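Local coordinates for protein BvnE (Penicillium brevicompactum, PDB 6U9I) that probably catalyses the stereoselective semipinacol rearrangement in brevianamide biosynthesis, acting as an isomerase (pinacolase), at residues A[40-54]-A[128-142]. Residues are numbered along the deposited sequence; the frame is centred on the assembly and turned at random.
Sequences HRTEECVTRPAPRSL and LLRDVIEFADSDYCV
Arg48 and Asp131 meet in a salt bridge across two parallel neighbouring strands, 45-50 and 129-136. In one of two Arg48 conformers, NE gives its hydrogen to the syn lone pair of Asp131 OD1 at 2.6 Å, while NH2 adds a weak bond to the same oxygen; the guanidinium and carboxylate planes are turned 43° apart. The Asp131 carboxylate gets there because its CG stands anti to the backbone N (chi1 -173°). Val46 CG2 lies over one guanidinium face. Val46 N and Arg130 O are 4.0 Å apart, and a water bridges them and Asp131 OD1; the classic bulge, where Arg130 and Asp131 both face Thr121, probably contributes to this gap. An alanine in place of Asp131 would probably leave the Arg48 guanidinium without its carboxylate mate and the water with one partner fewer.

On the other sheet face, one Arg41 conformer bends at chi3 (63°) to bring NH2 to Thr47 OG1 at 2.9 Å, with Cys45 SG over one face of its guanidinium; NE is hydrogen-bonded to Asn61 OD1. A second water links Thr47 OG1 to OE2 of one Glu134 conformer. Backbone hydrogen bonds alternate between the strands from Val46 O to Ala136 N. Beyond them, Pro51, after a cis peptide, sets CD over the Phe135 ring in a CH-pi contact, and Leu54 CD2 packs 3.8 Å from Ser138 CB. Ser138 OG hydrogen-bonds Asp137 OD1 of the second subunit, at the dimer interface. At the opposite end, Asp131 OD1, gripped by Arg48 and water, probably helps tie the strands where direct pairing lapses.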
ATOM      1  N   HIS A  40      18.919  -2.416  12.459  1.00 18.78           N
ATOM      2  CA  HIS A  40      18.377  -3.765  12.244  1.00 20.05           C
ATOM      3  C   HIS A  40      18.028  -4.012  10.777  1.00 17.43           C
ATOM      4  O   HIS A  40      16.966  -4.547  10.448  1.00 17.18           O
ATOM      5  CB  HIS A  40      17.162  -4.026  13.137  1.00 20.86           C
ATOM      6  CG  HIS A  40      17.433  -3.793  14.591  1.00 22.97           C
ATOM      7  ND1 HIS A  40      18.178  -4.665  15.353  1.00 30.41           N
ATOM      8  CD2 HIS A  40      17.086  -2.775  15.411  1.00 26.68           C
ATOM      9  CE1 HIS A  40      18.261  -4.203  16.590  1.00 30.73           C
ATOM     10  NE2 HIS A  40      17.612  -3.054  16.649  1.00 26.92           N
ATOM     11  N   ARG A  41      18.944  -3.621   9.901  1.00 16.81           N
ATOM     12  CA  ARG A  41      18.830  -3.853   8.470  0.58 16.27           C
ATOM     13  C   ARG A  41      20.006  -4.702   8.009  1.00 20.89           C
ATOM     14  O   ARG A  41      21.096  -4.638   8.589  1.00 20.01           O
ATOM     15  CB  ARG A  41      18.798  -2.526   7.684  0.58 18.07           C
ATOM     16  CG  ARG A  41      17.479  -1.753   7.792  0.58 17.62           C
ATOM     17  CD  ARG A  41      17.608  -0.278   7.396  0.58 17.25           C
ATOM     18  NE  ARG A  41      17.999  -0.065   5.998  0.58 13.01           N
ATOM     19  CZ  ARG A  41      17.179   0.333   5.023  0.58 17.06           C
ATOM     20  NH1 ARG A  41      17.647   0.509   3.789  0.58 16.98           N
ATOM     21  NH2 ARG A  41      15.901   0.564   5.276  0.58 18.59           N
ATOM     22  N   THR A  42      19.781  -5.499   6.967  1.00 18.09           N
ATOM     23  CA  THR A  42      20.896  -6.200   6.333  1.00 16.46           C
ATOM     24  C   THR A  42      21.806  -5.199   5.622  1.00 20.14           C
ATOM     25  O   THR A  42      21.435  -4.051   5.375  1.00 19.49           O
ATOM     26  CB  THR A  42      20.404  -7.229   5.317  1.00 17.93           C
ATOM     27  OG1 THR A  42      19.715  -6.541   4.264  1.00 15.08           O
ATOM     28  CG2 THR A  42      19.504  -8.255   5.957  1.00 18.17           C
ATOM     29  N   GLU A  43      23.009  -5.656   5.241  1.00 20.42           N
ATOM     30  CA  GLU A  43      23.954  -4.725   4.631  1.00 21.05           C
ATOM     31  C   GLU A  43      23.466  -4.217   3.280  1.00 17.89           C
ATOM     32  O   GLU A  43      23.731  -3.065   2.927  1.00 21.61           O
ATOM     33  CB  GLU A  43      25.338  -5.372   4.496  1.00 27.68           C
ATOM     34  CG  GLU A  43      25.935  -5.799   5.842  1.00 42.23           C
ATOM     35  CD  GLU A  43      25.961  -4.662   6.864  1.00 52.66           C
ATOM     36  OE1 GLU A  43      25.648  -4.919   8.050  1.00 57.38           O
ATOM     37  OE2 GLU A  43      26.301  -3.514   6.486  1.00 57.20           O
ATOM     38  N   GLU A  44      22.720  -5.035   2.538  1.00 18.94           N
ATOM     39  CA  GLU A  44      22.268  -4.688   1.197  1.00 25.63           C
ATOM     40  C   GLU A  44      20.869  -4.085   1.177  1.00 20.29           C
ATOM     41  O   GLU A  44      20.363  -3.768   0.096  1.00 19.04           O
ATOM     42  CB  GLU A  44      22.299  -5.927   0.304  1.00 25.11           C
ATOM     43  CG  GLU A  44      23.636  -6.659   0.289  1.00 34.73           C
ATOM     44  CD  GLU A  44      24.618  -6.066  -0.700  1.00 46.52           C
ATOM     45  OE1 GLU A  44      24.190  -5.709  -1.819  1.00 49.64           O
ATOM     46  OE2 GLU A  44      25.819  -5.965  -0.359  1.00 46.52           O
ATOM     47  N   CYS A  45      20.250  -3.904   2.339  1.00 16.87           N
ATOM     48  CA  CYS A  45      18.886  -3.388   2.414  1.00 16.13           C
ATOM     49  C   CYS A  45      18.728  -2.051   1.691  1.00 19.21           C
ATOM     50  O   CYS A  45      19.556  -1.149   1.830  1.00 18.68           O
ATOM     51  CB  CYS A  45      18.490  -3.234   3.882  1.00 16.00           C
ATOM     52  SG  CYS A  45      16.722  -2.926   4.116  1.00 17.98           S
ATOM     53  N   VAL A  46      17.642  -1.911   0.921  1.00 18.26           N
ATOM     54  CA  VAL A  46      17.286  -0.604   0.378  1.00 15.68           C
ATOM     55  C   VAL A  46      15.860  -0.259   0.785  1.00 17.37           C
ATOM     56  O   VAL A  46      15.033  -1.139   1.029  1.00 16.41           O
ATOM     57  CB  VAL A  46      17.429  -0.515  -1.156  1.00 17.57           C
ATOM     58  CG1 VAL A  46      18.891  -0.700  -1.571  1.00 19.45           C
ATOM     59  CG2 VAL A  46      16.540  -1.526  -1.826  1.00 20.85           C
ATOM     60  N   THR A  47      15.594   1.038   0.869  1.00 15.22           N
ATOM     61  CA  THR A  47      14.248   1.575   0.994  1.00 16.28           C
ATOM     62  C   THR A  47      13.838   2.085  -0.380  1.00 16.48           C
ATOM     63  O   THR A  47      14.569   2.875  -0.994  1.00 17.24           O
ATOM     64  CB  THR A  47      14.207   2.700   2.031  1.00 22.73           C
ATOM     65  OG1 THR A  47      14.400   2.146   3.344  1.00 20.68           O
ATOM     66  CG2 THR A  47      12.871   3.436   1.981  1.00 19.27           C
ATOM     67  N   ARG A  48      12.697   1.605  -0.878  1.00 14.06           N
ATOM     68  CA  ARG A  48      12.253   1.926  -2.232  0.54 15.95           C
ATOM     69  C   ARG A  48      11.024   2.816  -2.170  1.00 17.00           C
ATOM     70  O   ARG A  48       9.919   2.325  -1.889  1.00 15.62           O
ATOM     71  CB  ARG A  48      11.937   0.656  -3.025  0.54 17.19           C
ATOM     72  CG  ARG A  48      12.926  -0.485  -2.861  0.54 18.15           C
ATOM     73  CD  ARG A  48      12.368  -1.739  -3.521  0.54 21.92           C
ATOM     74  NE  ARG A  48      13.307  -2.853  -3.479  0.54 19.56           N
ATOM     75  CZ  ARG A  48      14.239  -3.076  -4.395  0.54 27.02           C
ATOM     76  NH1 ARG A  48      14.358  -2.257  -5.433  0.54 27.83           N
ATOM     77  NH2 ARG A  48      15.053  -4.117  -4.270  0.54 26.34           N
ATOM     78  N   PRO A  49      11.150   4.115  -2.428  1.00 16.82           N
ATOM     79  CA  PRO A  49       9.958   4.964  -2.490  1.00 17.53           C
ATOM     80  C   PRO A  49       9.066   4.567  -3.656  1.00 17.27           C
ATOM     81  O   PRO A  49       9.537   4.167  -4.723  1.00 18.42           O
ATOM     82  CB  PRO A  49      10.524   6.380  -2.671  1.00 19.13           C
ATOM     83  CG  PRO A  49      11.967   6.283  -2.273  1.00 22.73           C
ATOM     84  CD  PRO A  49      12.392   4.886  -2.610  1.00 21.78           C
ATOM     85  N   ALA A  50       7.763   4.666  -3.429  1.00 15.55           N
ATOM     86  CA  ALA A  50       6.753   4.393  -4.440  1.00 13.63           C
ATOM     87  C   ALA A  50       5.612   5.360  -4.199  1.00 18.09           C
ATOM     88  O   ALA A  50       5.498   5.918  -3.104  1.00 15.33           O
ATOM     89  CB  ALA A  50       6.257   2.938  -4.374  1.00 14.35           C
ATOM     90  N   PRO A  51       4.755   5.601  -5.201  1.00 15.21           N
ATOM     91  CA  PRO A  51       4.713   5.061  -6.564  1.00 15.82           C
ATOM     92  C   PRO A  51       5.838   5.595  -7.444  1.00 15.92           C
ATOM     93  O   PRO A  51       6.540   6.526  -7.046  1.00 18.61           O
ATOM     94  CB  PRO A  51       3.348   5.531  -7.085  1.00 17.86           C
ATOM     95  CG  PRO A  51       3.070   6.790  -6.324  1.00 20.27           C
ATOM     96  CD  PRO A  51       3.616   6.501  -4.932  1.00 16.30           C
ATOM     97  N   ARG A  52       5.996   4.995  -8.625  1.00 17.33           N
ATOM     98  CA  ARG A  52       7.060   5.400  -9.540  1.00 17.99           C
ATOM     99  C   ARG A  52       6.963   6.866  -9.936  1.00 21.18           C
ATOM    100  O   ARG A  52       7.987   7.494 -10.254  1.00 22.40           O
ATOM    101  CB  ARG A  52       7.011   4.544 -10.798  1.00 19.98           C
ATOM    102  CG  ARG A  52       7.491   3.141 -10.646  1.00 25.58           C
ATOM    103  CD  ARG A  52       7.907   2.678 -12.026  1.00 28.91           C
ATOM    104  NE  ARG A  52       8.066   1.241 -12.113  1.00 28.60           N
ATOM    105  CZ  ARG A  52       8.168   0.592 -13.266  1.00 24.29           C
ATOM    106  NH1 ARG A  52       8.117   1.268 -14.407  1.00 27.90           N
ATOM    107  NH2 ARG A  52       8.315  -0.718 -13.269  1.00 29.88           N
ATOM    108  N   SER A  53       5.750   7.422  -9.962  1.00 20.25           N
ATOM    109  CA  SER A  53       5.569   8.799 -10.405  1.00 22.51           C
ATOM    110  C   SER A  53       6.309   9.809  -9.530  1.00 22.64           C
ATOM    111  O   SER A  53       6.596  10.918  -9.992  1.00 23.14           O
ATOM    112  CB  SER A  53       4.083   9.136 -10.450  1.00 24.37           C
ATOM    113  OG  SER A  53       3.537   9.170  -9.140  1.00 26.96           O
ATOM    114  N   LEU A  54       6.627   9.467  -8.279  1.00 17.20           N
ATOM    115  CA  LEU A  54       7.409  10.383  -7.456  1.00 21.53           C
ATOM    116  C   LEU A  54       8.833  10.538  -7.972  1.00 21.83           C
ATOM    117  O   LEU A  54       9.486  11.537  -7.646  1.00 24.90           O
ATOM    118  CB  LEU A  54       7.447   9.905  -6.006  1.00 20.96           C
ATOM    119  CG  LEU A  54       6.115  10.045  -5.283  1.00 22.65           C
ATOM    120  CD1 LEU A  54       6.186   9.350  -3.933  1.00 26.21           C
ATOM    121  CD2 LEU A  54       5.771  11.524  -5.134  1.00 24.70           C
ATOM    122  N   LEU A 128      16.251  -9.356  10.601  1.00 17.42           N
ATOM    123  CA  LEU A 128      16.828  -8.174   9.991  1.00 17.43           C
ATOM    124  C   LEU A 128      15.995  -7.797   8.780  1.00 15.43           C
ATOM    125  O   LEU A 128      15.593  -8.665   8.002  1.00 17.16           O
ATOM    126  CB  LEU A 128      18.280  -8.409   9.550  1.00 17.90           C
ATOM    127  CG  LEU A 128      19.361  -8.528  10.622  1.00 22.34           C
ATOM    128  CD1 LEU A 128      20.690  -8.804   9.932  1.00 24.21           C
ATOM    129  CD2 LEU A 128      19.446  -7.253  11.439  1.00 18.95           C
ATOM    130  N   LEU A 129      15.755  -6.503   8.622  1.00 16.30           N
ATOM    131  CA  LEU A 129      15.041  -5.979   7.466  1.00 12.94           C
ATOM    132  C   LEU A 129      15.943  -5.986   6.233  1.00 13.22           C
ATOM    133  O   LEU A 129      17.037  -5.423   6.259  1.00 15.97           O
ATOM    134  CB  LEU A 129      14.577  -4.558   7.768  1.00 17.04           C
ATOM    135  CG  LEU A 129      13.729  -3.816   6.756  1.00 19.51           C
ATOM    136  CD1 LEU A 129      12.373  -4.507   6.568  1.00 15.92           C
ATOM    137  CD2 LEU A 129      13.564  -2.422   7.323  1.00 19.85           C
ATOM    138  N   ARG A 130      15.475  -6.597   5.139  1.00 17.18           N
ATOM    139  CA  ARG A 130      16.278  -6.658   3.919  1.00 13.27           C
ATOM    140  C   ARG A 130      15.696  -5.849   2.767  1.00 17.04           C
ATOM    141  O   ARG A 130      16.387  -5.647   1.764  1.00 16.00           O
ATOM    142  CB  ARG A 130      16.478  -8.117   3.471  1.00 16.45           C
ATOM    143  CG  ARG A 130      15.228  -8.784   2.902  1.00 15.60           C
ATOM    144  CD  ARG A 130      15.514 -10.218   2.416  1.00 15.77           C
ATOM    145  NE  ARG A 130      16.511 -10.232   1.336  1.00 17.39           N
ATOM    146  CZ  ARG A 130      17.002 -11.346   0.804  1.00 21.06           C
ATOM    147  NH1 ARG A 130      17.905 -11.293  -0.183  1.00 17.74           N
ATOM    148  NH2 ARG A 130      16.578 -12.516   1.247  1.00 16.82           N
ATOM    149  N   ASP A 131      14.465  -5.354   2.890  1.00 15.59           N
ATOM    150  CA  ASP A 131      13.868  -4.542   1.840  1.00 15.12           C
ATOM    151  C   ASP A 131      12.673  -3.812   2.425  1.00 15.13           C
ATOM    152  O   ASP A 131      11.947  -4.375   3.242  1.00 17.19           O
ATOM    153  CB  ASP A 131      13.409  -5.391   0.650  1.00 17.08           C
ATOM    154  CG  ASP A 131      12.952  -4.540  -0.521  1.00 24.42           C
ATOM    155  OD1 ASP A 131      13.834  -3.983  -1.210  1.00 21.66           O
ATOM    156  OD2 ASP A 131      11.726  -4.421  -0.760  1.00 18.94           O
ATOM    157  N   VAL A 132      12.475  -2.564   2.006  1.00 13.84           N
ATOM    158  CA  VAL A 132      11.270  -1.800   2.336  1.00 15.16           C
ATOM    159  C   VAL A 132      10.749  -1.149   1.071  1.00 17.37           C
ATOM    160  O   VAL A 132      11.494  -0.427   0.401  1.00 18.82           O
ATOM    161  CB  VAL A 132      11.540  -0.695   3.372  1.00 19.37           C
ATOM    162  CG1 VAL A 132      10.226  -0.087   3.810  1.00 18.56           C
ATOM    163  CG2 VAL A 132      12.286  -1.228   4.525  1.00 24.52           C
ATOM    164  N   ILE A 133       9.466  -1.356   0.767  1.00 14.45           N
ATOM    165  CA  ILE A 133       8.762  -0.508  -0.190  1.00 14.83           C
ATOM    166  C   ILE A 133       7.899   0.444   0.608  1.00 14.98           C
ATOM    167  O   ILE A 133       7.111   0.002   1.450  1.00 14.84           O
ATOM    168  CB  ILE A 133       7.874  -1.311  -1.145  1.00 21.13           C
ATOM    169  CG1 ILE A 133       8.683  -2.324  -1.925  1.00 22.14           C
ATOM    170  CG2 ILE A 133       7.101  -0.342  -2.073  1.00 18.55           C
ATOM    171  CD1 ILE A 133       7.789  -3.270  -2.677  1.00 23.26           C
ATOM    172  N   GLU A 134       8.025   1.737   0.341  1.00 15.54           N
ATOM    173  CA  GLU A 134       7.238   2.756   1.033  0.51 16.29           C
ATOM    174  C   GLU A 134       6.350   3.445   0.002  1.00 16.14           C
ATOM    175  O   GLU A 134       6.788   4.362  -0.700  1.00 16.57           O
ATOM    176  CB  GLU A 134       8.141   3.745   1.762  0.51 16.18           C
ATOM    177  CG  GLU A 134       8.851   3.128   2.948  0.51 19.59           C
ATOM    178  CD  GLU A 134       9.834   4.069   3.613  0.51 23.41           C
ATOM    179  OE1 GLU A 134      10.136   5.136   3.035  0.51 24.25           O
ATOM    180  OE2 GLU A 134      10.310   3.732   4.719  0.51 26.49           O
ATOM    181  N   PHE A 135       5.095   3.005  -0.085  1.00 15.29           N
ATOM    182  CA  PHE A 135       4.138   3.548  -1.050  1.00 12.34           C
ATOM    183  C   PHE A 135       3.393   4.700  -0.375  1.00 15.65           C
ATOM    184  O   PHE A 135       2.506   4.473   0.452  1.00 16.36           O
ATOM    185  CB  PHE A 135       3.186   2.444  -1.507  1.00 15.49           C
ATOM    186  CG  PHE A 135       2.416   2.767  -2.768  1.00 16.37           C
ATOM    187  CD1 PHE A 135       1.405   3.722  -2.758  1.00 18.89           C
ATOM    188  CD2 PHE A 135       2.673   2.077  -3.946  1.00 17.82           C
ATOM    189  CE1 PHE A 135       0.680   4.020  -3.916  1.00 21.54           C
ATOM    190  CE2 PHE A 135       1.946   2.368  -5.115  1.00 19.11           C
ATOM    191  CZ  PHE A 135       0.962   3.341  -5.100  1.00 19.10           C
ATOM    192  N   ALA A 136       3.746   5.931  -0.732  1.00 12.98           N
ATOM    193  CA  ALA A 136       3.243   7.128  -0.070  1.00 18.19           C
ATOM    194  C   ALA A 136       1.999   7.681  -0.762  1.00 18.11           C
ATOM    195  O   ALA A 136       1.683   7.342  -1.908  1.00 17.34           O
ATOM    196  CB  ALA A 136       4.328   8.214  -0.032  1.00 18.83           C
ATOM    197  N   ASP A 137       1.281   8.534  -0.028  1.00 14.51           N
ATOM    198  CA  ASP A 137       0.278   9.443  -0.590  1.00 16.24           C
ATOM    199  C   ASP A 137       1.034  10.468  -1.432  1.00 17.43           C
ATOM    200  O   ASP A 137       1.617  11.418  -0.900  1.00 19.32           O
ATOM    201  CB  ASP A 137      -0.505  10.091   0.552  1.00 16.02           C
ATOM    202  CG  ASP A 137      -1.588  11.074   0.085  1.00 17.15           C
ATOM    203  OD1 ASP A 137      -1.579  11.560  -1.067  1.00 18.56           O
ATOM    204  OD2 ASP A 137      -2.458  11.392   0.918  1.00 17.04           O
ATOM    205  N   SER A 138       1.063  10.262  -2.750  1.00 15.57           N
ATOM    206  CA  SER A 138       1.947  11.072  -3.582  1.00 14.95           C
ATOM    207  C   SER A 138       1.436  12.501  -3.717  1.00 18.79           C
ATOM    208  O   SER A 138       2.233  13.446  -3.789  1.00 19.90           O
ATOM    209  CB  SER A 138       2.096  10.421  -4.957  1.00 17.27           C
ATOM    210  OG  SER A 138       0.816  10.064  -5.469  1.00 18.49           O
ATOM    211  N   ASP A 139       0.113  12.685  -3.780  1.00 16.77           N
ATOM    212  CA  ASP A 139      -0.420  14.046  -3.796  1.00 21.94           C
ATOM    213  C   ASP A 139       0.039  14.813  -2.570  1.00 24.00           C
ATOM    214  O   ASP A 139       0.450  15.975  -2.672  1.00 25.14           O
ATOM    215  CB  ASP A 139      -1.949  14.043  -3.864  1.00 19.34           C
ATOM    216  CG  ASP A 139      -2.536  15.455  -3.819  1.00 27.09           C
ATOM    217  OD1 ASP A 139      -2.131  16.280  -4.658  1.00 26.18           O
ATOM    218  OD2 ASP A 139      -3.385  15.744  -2.943  1.00 24.19           O
ATOM    219  N   TYR A 140      -0.004  14.171  -1.400  1.00 22.87           N
ATOM    220  CA  TYR A 140       0.448  14.853  -0.198  1.00 22.62           C
ATOM    221  C   TYR A 140       1.936  15.161  -0.281  1.00 23.53           C
ATOM    222  O   TYR A 140       2.375  16.240   0.136  1.00 26.37           O
ATOM    223  CB  TYR A 140       0.135  14.025   1.050  1.00 22.43           C
ATOM    224  CG  TYR A 140       0.320  14.860   2.285  1.00 22.99           C
ATOM    225  CD1 TYR A 140      -0.710  15.644   2.766  1.00 25.67           C
ATOM    226  CD2 TYR A 140       1.547  14.912   2.935  1.00 26.76           C
ATOM    227  CE1 TYR A 140      -0.539  16.437   3.881  1.00 29.99           C
ATOM    228  CE2 TYR A 140       1.727  15.696   4.050  1.00 27.60           C
ATOM    229  CZ  TYR A 140       0.678  16.459   4.520  1.00 29.43           C
ATOM    230  OH  TYR A 140       0.849  17.252   5.630  1.00 25.11           O
ATOM    231  N   CYS A 141       2.716  14.229  -0.834  1.00 21.02           N
ATOM    232  CA  CYS A 141       4.154  14.424  -1.003  1.00 23.70           C
ATOM    233  C   CYS A 141       4.445  15.668  -1.835  1.00 30.22           C
ATOM    234  O   CYS A 141       5.303  16.489  -1.485  1.00 26.33           O
ATOM    235  CB  CYS A 141       4.740  13.189  -1.684  1.00 24.35           C
ATOM    236  SG  CYS A 141       5.066  11.854  -0.518  1.00 25.15           S
ATOM    237  N   VAL A 142       3.753  15.795  -2.965  1.00 25.63           N
ATOM    238  CA  VAL A 142       3.960  16.913  -3.876  1.00 31.62           C
ATOM    239  C   VAL A 142       3.504  18.211  -3.233  1.00 31.81           C
ATOM    240  O   VAL A 142       4.197  19.234  -3.301  1.00 32.17           O
ATOM    241  CB  VAL A 142       3.223  16.650  -5.200  1.00 27.99           C
ATOM    242  CG1 VAL A 142       3.353  17.848  -6.120  1.00 32.41           C
ATOM    243  CG2 VAL A 142       3.765  15.392  -5.878  1.00 28.26           C
TER
HETATM  244  O   HOH W   1      16.379  -4.207  -0.316  1.00 28.94           O
HETATM  245  O   HOH W   2      12.942   3.413   5.388  1.00 24.18           O